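Local coordinates for putative uncharacterized protein (Helicobacter pylori, PDB 3TDG) that probably acts as a periplasmic thiol-disulfide oxidoreductase of the DsbG family, using a thioredoxin-fold domain to reduce disulfide bonds in other proteins, at residues 225-228 with 229-232; 247-251 with 252-256. All coordinates share one frame; numbering follows the deposited sequence.

How the contacts relate
Both contacts are local turns at opposite ends of one helix, and they follow each other along the chain with no overlap. Helix 211-222 ends first; contact 1 then folds the connecting loop on itself at 225-232, just before helix 235-249 starts. That helix runs inward from the periphery of the molecule, and contact 2 closes the turn at 247-256 where it gives out, ahead of strand 259-262 at the edge of the mixed sheet. The centres lie 28 Å apart and the nearest atoms about 17 Å, so the two never touch. Contact 1 rests on helices 188-206 and 211-222, probably in the thioredoxin-fold part, while contact 2 links helix to strand beside the long helix 98-129.

Contact 1 of 2, residues 225-228 with 229-232; sequences QYDI and NAQK
The carboxamide of Q231 reaches back to the carbonyl of D227, and this side-chain-to-backbone hydrogen bond ties the two sides of the turn together. NE2 of Q231 lies 2.9 Å from O of D227, with an N-H...O angle of 162°. The acceptor is almost in the amide plane, whereas the donor is tilted 29° from the carbonyl plane. A bend at chi2 folds the glutamine chain back to make this possible.

Two backbone bonds cross the same turn. N of Q231 donates to O of I228 at 3.2 Å, and N of A230 makes a weak bond to O of D227 at 3.3 Å. The D227 carbonyl thus receives two donors, one from a side chain and one from the main chain.

Van der Waals contacts complete the arrangement. The planes of the Y226 ring and the Q231 amide are 28° apart, with OH of Y226 3.2 Å from CD of Q231 and CE2 of Y226 3.7 Å from CG of Q231. The methyl of A230 meets the D227 carboxylate, CB to CG at 3.5 Å. The I228 side chain packs on helix 188-206, whose K192 also bonds the Q231 carbonyl, while Y226 touches helix 211-222.

As a worked example of a side chain closing a turn, the contact implies that the D227 carbonyl, held only weakly by A230 N, takes its shorter, straighter bond from the Q231 amide, and that Q231 is held by both backbone N and side chain.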
loop_
_atom_site.group_PDB
_atom_site.type_symbol
_atom_site.label_atom_id
_atom_site.label_comp_id
_atom_site.label_asym_id
_atom_site.label_seq_id
_atom_site.Cartn_x
_atom_site.Cartn_y
_atom_site.Cartn_z
ATOM N N GLN A 225 14.155 -3.081 -43.632
ATOM C CA GLN A 225 15.222 -3.709 -44.428
ATOM C C GLN A 225 16.622 -3.439 -43.880
ATOM O O GLN A 225 17.597 -4.030 -44.361
ATOM C CB GLN A 225 15.131 -3.285 -45.898
ATOM C CG GLN A 225 13.878 -3.813 -46.609
ATOM C CD GLN A 225 12.599 -3.109 -46.158
ATOM O OE1 GLN A 225 12.569 -1.886 -46.008
ATOM N NE2 GLN A 225 11.541 -3.880 -45.942
ATOM N N TYR A 226 16.725 -2.558 -42.877
ATOM C CA TYR A 226 18.013 -2.273 -42.247
ATOM C C TYR A 226 18.607 -3.530 -41.611
ATOM O O TYR A 226 18.073 -4.073 -40.637
ATOM C CB TYR A 226 17.910 -1.142 -41.213
ATOM C CG TYR A 226 19.256 -0.701 -40.673
ATOM C CD1 TYR A 226 20.037 0.221 -41.368
ATOM C CD2 TYR A 226 19.752 -1.219 -39.474
ATOM C CE1 TYR A 226 21.281 0.624 -40.887
ATOM C CE2 TYR A 226 20.997 -0.823 -38.983
ATOM C CZ TYR A 226 21.747 0.101 -39.692
ATOM O OH TYR A 226 22.971 0.499 -39.216
ATOM N N ASP A 227 19.717 -3.977 -42.178
ATOM C CA ASP A 227 20.375 -5.202 -41.759
ATOM C C ASP A 227 21.054 -5.017 -40.409
ATOM O O ASP A 227 22.222 -4.627 -40.314
ATOM C CB ASP A 227 21.388 -5.654 -42.818
ATOM C CG ASP A 227 21.745 -7.131 -42.692
ATOM O OD1 ASP A 227 21.467 -7.733 -41.618
ATOM O OD2 ASP A 227 22.295 -7.692 -43.673
ATOM N N ILE A 228 20.299 -5.325 -39.367
ATOM C CA ILE A 228 20.736 -5.100 -38.010
ATOM C C ILE A 228 21.953 -5.967 -37.608
ATOM O O ILE A 228 22.878 -5.480 -36.959
ATOM C CB ILE A 228 19.517 -5.206 -37.025
ATOM C CG1 ILE A 228 19.937 -4.888 -35.590
ATOM C CG2 ILE A 228 18.754 -6.539 -37.193
ATOM C CD1 ILE A 228 20.558 -3.511 -35.462
ATOM N N ASN A 229 21.969 -7.226 -38.026
ATOM C CA ASN A 229 23.092 -8.113 -37.712
ATOM C C ASN A 229 24.393 -7.780 -38.452
ATOM O O ASN A 229 25.469 -8.177 -38.017
ATOM C CB ASN A 229 22.688 -9.572 -37.911
ATOM C CG ASN A 229 21.482 -9.946 -37.082
ATOM O OD1 ASN A 229 20.529 -10.535 -37.584
ATOM N ND2 ASN A 229 21.506 -9.577 -35.808
ATOM N N ALA A 230 24.278 -7.025 -39.546
ATOM C CA ALA A 230 25.428 -6.560 -40.318
ATOM C C ALA A 230 26.158 -5.394 -39.648
ATOM O O ALA A 230 27.104 -4.843 -40.213
ATOM C CB ALA A 230 24.994 -6.167 -41.723
ATOM N N GLN A 231 25.707 -5.009 -38.456
ATOM C CA GLN A 231 26.315 -3.900 -37.722
ATOM C C GLN A 231 26.963 -4.414 -36.445
ATOM O O GLN A 231 26.440 -5.327 -35.797
ATOM C CB GLN A 231 25.268 -2.837 -37.367
ATOM C CG GLN A 231 24.188 -2.605 -38.424
ATOM C CD GLN A 231 24.744 -2.061 -39.729
ATOM O OE1 GLN A 231 25.707 -1.290 -39.737
ATOM N NE2 GLN A 231 24.136 -2.465 -40.846
ATOM N N LYS A 232 28.106 -3.836 -36.089
ATOM C CA LYS A 232 28.703 -4.112 -34.782
ATOM C C LYS A 232 28.035 -3.231 -33.740
ATOM O O LYS A 232 27.893 -2.028 -33.936
ATOM C CB LYS A 232 30.221 -3.926 -34.796
ATOM C CG LYS A 232 30.963 -5.195 -35.221
ATOM C CD LYS A 232 32.389 -4.910 -35.643
ATOM C CE LYS A 232 32.950 -6.088 -36.408
ATOM N NZ LYS A 232 34.372 -5.851 -36.753
#

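Contact 2 of 2, residues 247-251 with 252-256; sequences KIFES and GVIKG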
loop_
_atom_site.group_PDB
_atom_site.type_symbol
_atom_site.label_atom_id
_atom_site.label_comp_id
_atom_site.label_asym_id
_atom_site.label_seq_id
_atom_site.Cartn_x
_atom_site.Cartn_y
_atom_site.Cartn_z
ATOM N N LYS A 247 13.611 1.709 -16.857
ATOM C CA LYS A 247 13.132 2.745 -15.930
ATOM C C LYS A 247 11.937 3.532 -16.469
ATOM O O LYS A 247 11.096 4.031 -15.696
ATOM C CB LYS A 247 14.266 3.718 -15.581
ATOM C CG LYS A 247 15.214 3.232 -14.468
ATOM C CD LYS A 247 16.387 4.210 -14.254
ATOM C CE LYS A 247 17.289 3.772 -13.103
ATOM N NZ LYS A 247 18.304 2.782 -13.574
ATOM N N ILE A 248 11.887 3.678 -17.790
ATOM C CA ILE A 248 10.717 4.253 -18.443
ATOM C C ILE A 248 9.493 3.361 -18.202
ATOM O O ILE A 248 8.437 3.868 -17.864
ATOM C CB ILE A 248 10.946 4.460 -19.944
ATOM C CG1 ILE A 248 11.946 5.591 -20.173
ATOM C CG2 ILE A 248 9.632 4.806 -20.655
ATOM C CD1 ILE A 248 12.680 5.483 -21.508
ATOM N N PHE A 249 9.653 2.047 -18.335
ATOM C CA PHE A 249 8.518 1.118 -18.308
ATOM C C PHE A 249 8.253 0.461 -16.947
ATOM O O PHE A 249 7.272 -0.262 -16.789
ATOM C CB PHE A 249 8.666 0.039 -19.401
ATOM C CG PHE A 249 8.578 0.588 -20.802
ATOM C CD1 PHE A 249 7.337 0.812 -21.403
ATOM C CD2 PHE A 249 9.731 0.905 -21.510
ATOM C CE1 PHE A 249 7.263 1.333 -22.699
ATOM C CE2 PHE A 249 9.666 1.440 -22.805
ATOM C CZ PHE A 249 8.436 1.658 -23.399
ATOM N N GLU A 250 9.118 0.733 -15.977
ATOM C CA GLU A 250 9.072 0.134 -14.638
ATOM C C GLU A 250 7.744 0.257 -13.892
ATOM O O GLU A 250 7.239 -0.721 -13.376
ATOM C CB GLU A 250 10.144 0.795 -13.780
ATOM C CG GLU A 250 10.789 -0.124 -12.803
ATOM C CD GLU A 250 12.161 0.375 -12.412
ATOM O OE1 GLU A 250 12.280 1.566 -12.030
ATOM O OE2 GLU A 250 13.118 -0.428 -12.511
ATOM N N SER A 251 7.202 1.467 -13.817
ATOM C CA SER A 251 6.046 1.755 -12.966
ATOM C C SER A 251 4.742 1.279 -13.591
ATOM O O SER A 251 3.747 1.055 -12.896
ATOM C CB SER A 251 5.956 3.250 -12.735
ATOM O OG SER A 251 5.773 3.910 -13.979
ATOM N N GLY A 252 4.732 1.143 -14.913
ATOM C CA GLY A 252 3.517 0.731 -15.601
ATOM C C GLY A 252 2.614 1.909 -15.848
ATOM O O GLY A 252 1.464 1.745 -16.236
ATOM N N VAL A 253 3.142 3.107 -15.617
ATOM C CA VAL A 253 2.469 4.337 -16.017
ATOM C C VAL A 253 2.509 4.487 -17.544
ATOM O O VAL A 253 1.614 5.095 -18.145
ATOM C CB VAL A 253 3.102 5.548 -15.324
ATOM C CG1 VAL A 253 2.671 6.859 -15.978
ATOM C CG2 VAL A 253 2.739 5.548 -13.822
ATOM N N ILE A 254 3.571 3.964 -18.155
ATOM C CA ILE A 254 3.679 3.871 -19.615
ATOM C C ILE A 254 3.673 2.374 -19.910
ATOM O O ILE A 254 4.520 1.631 -19.400
ATOM C CB ILE A 254 4.980 4.528 -20.159
ATOM C CG1 ILE A 254 5.042 6.013 -19.768
ATOM C CG2 ILE A 254 5.103 4.332 -21.682
ATOM C CD1 ILE A 254 6.276 6.789 -20.292
ATOM N N LYS A 255 2.694 1.935 -20.694
ATOM C CA LYS A 255 2.463 0.512 -20.902
ATOM C C LYS A 255 2.761 0.047 -22.342
ATOM O O LYS A 255 2.723 -1.145 -22.619
ATOM C CB LYS A 255 1.018 0.156 -20.530
ATOM C CG LYS A 255 0.584 0.606 -19.134
ATOM C CD LYS A 255 -0.778 0.014 -18.719
ATOM C CE LYS A 255 -0.708 -1.497 -18.424
ATOM N NZ LYS A 255 0.443 -1.862 -17.537
ATOM N N GLY A 256 3.050 0.980 -23.248
ATOM C CA GLY A 256 3.333 0.617 -24.639
ATOM C C GLY A 256 3.779 1.768 -25.509
ATOM O O GLY A 256 3.873 2.922 -25.062
HETATM O O HOH W 1 5.986 3.160 -16.812
#
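F249 and I254 meet obliquely across the turn that ends helix 235-249: the ring presents its CE1 corner to the CG2 methyl of the isoleucine at 3.8 Å. CD1 of F249 lies 3.6 Å from O of I254. With CG anti to the carbonyl carbon (chi1 -66°), the ring is carried to the side on which the returning chain passes, and the backbone N of G256 comes near its edge.

I248 approaches the same isoleucine by another branch. Its CG2 touches CD1 of I254 at 3.9 Å, the two side chains crossing at a slant, and the same CG2 lies over one face of the F249 ring, offset toward the rim. I254 therefore spans both residues, one methyl on each.

Beyond this apolar patch the turn is polar. S251 directs OG back over the following backbone, 3.4 Å from CB of V253. A water binds I248 O, S251 OG and I254 N, accepting from I254 N at 2.9 Å and thereby bridging the helix end to the returning loop. The direct backbone link is slight: G252 N to F249 O is a weak hydrogen bond of 3.5 Å. G252 has positive phi (83°), a conformation in which a CB would press on the carbonyl of S251, and here the chain leaves the helix.

In the fold, F249 stacks on W185 and, like I248, touches V183, while V253 and I254 pack against the long helix 98-129 through L124. The turn thus touches helix 98-129 on the one hand and V183 and W185 on the other, before the chain enters strand 259-262.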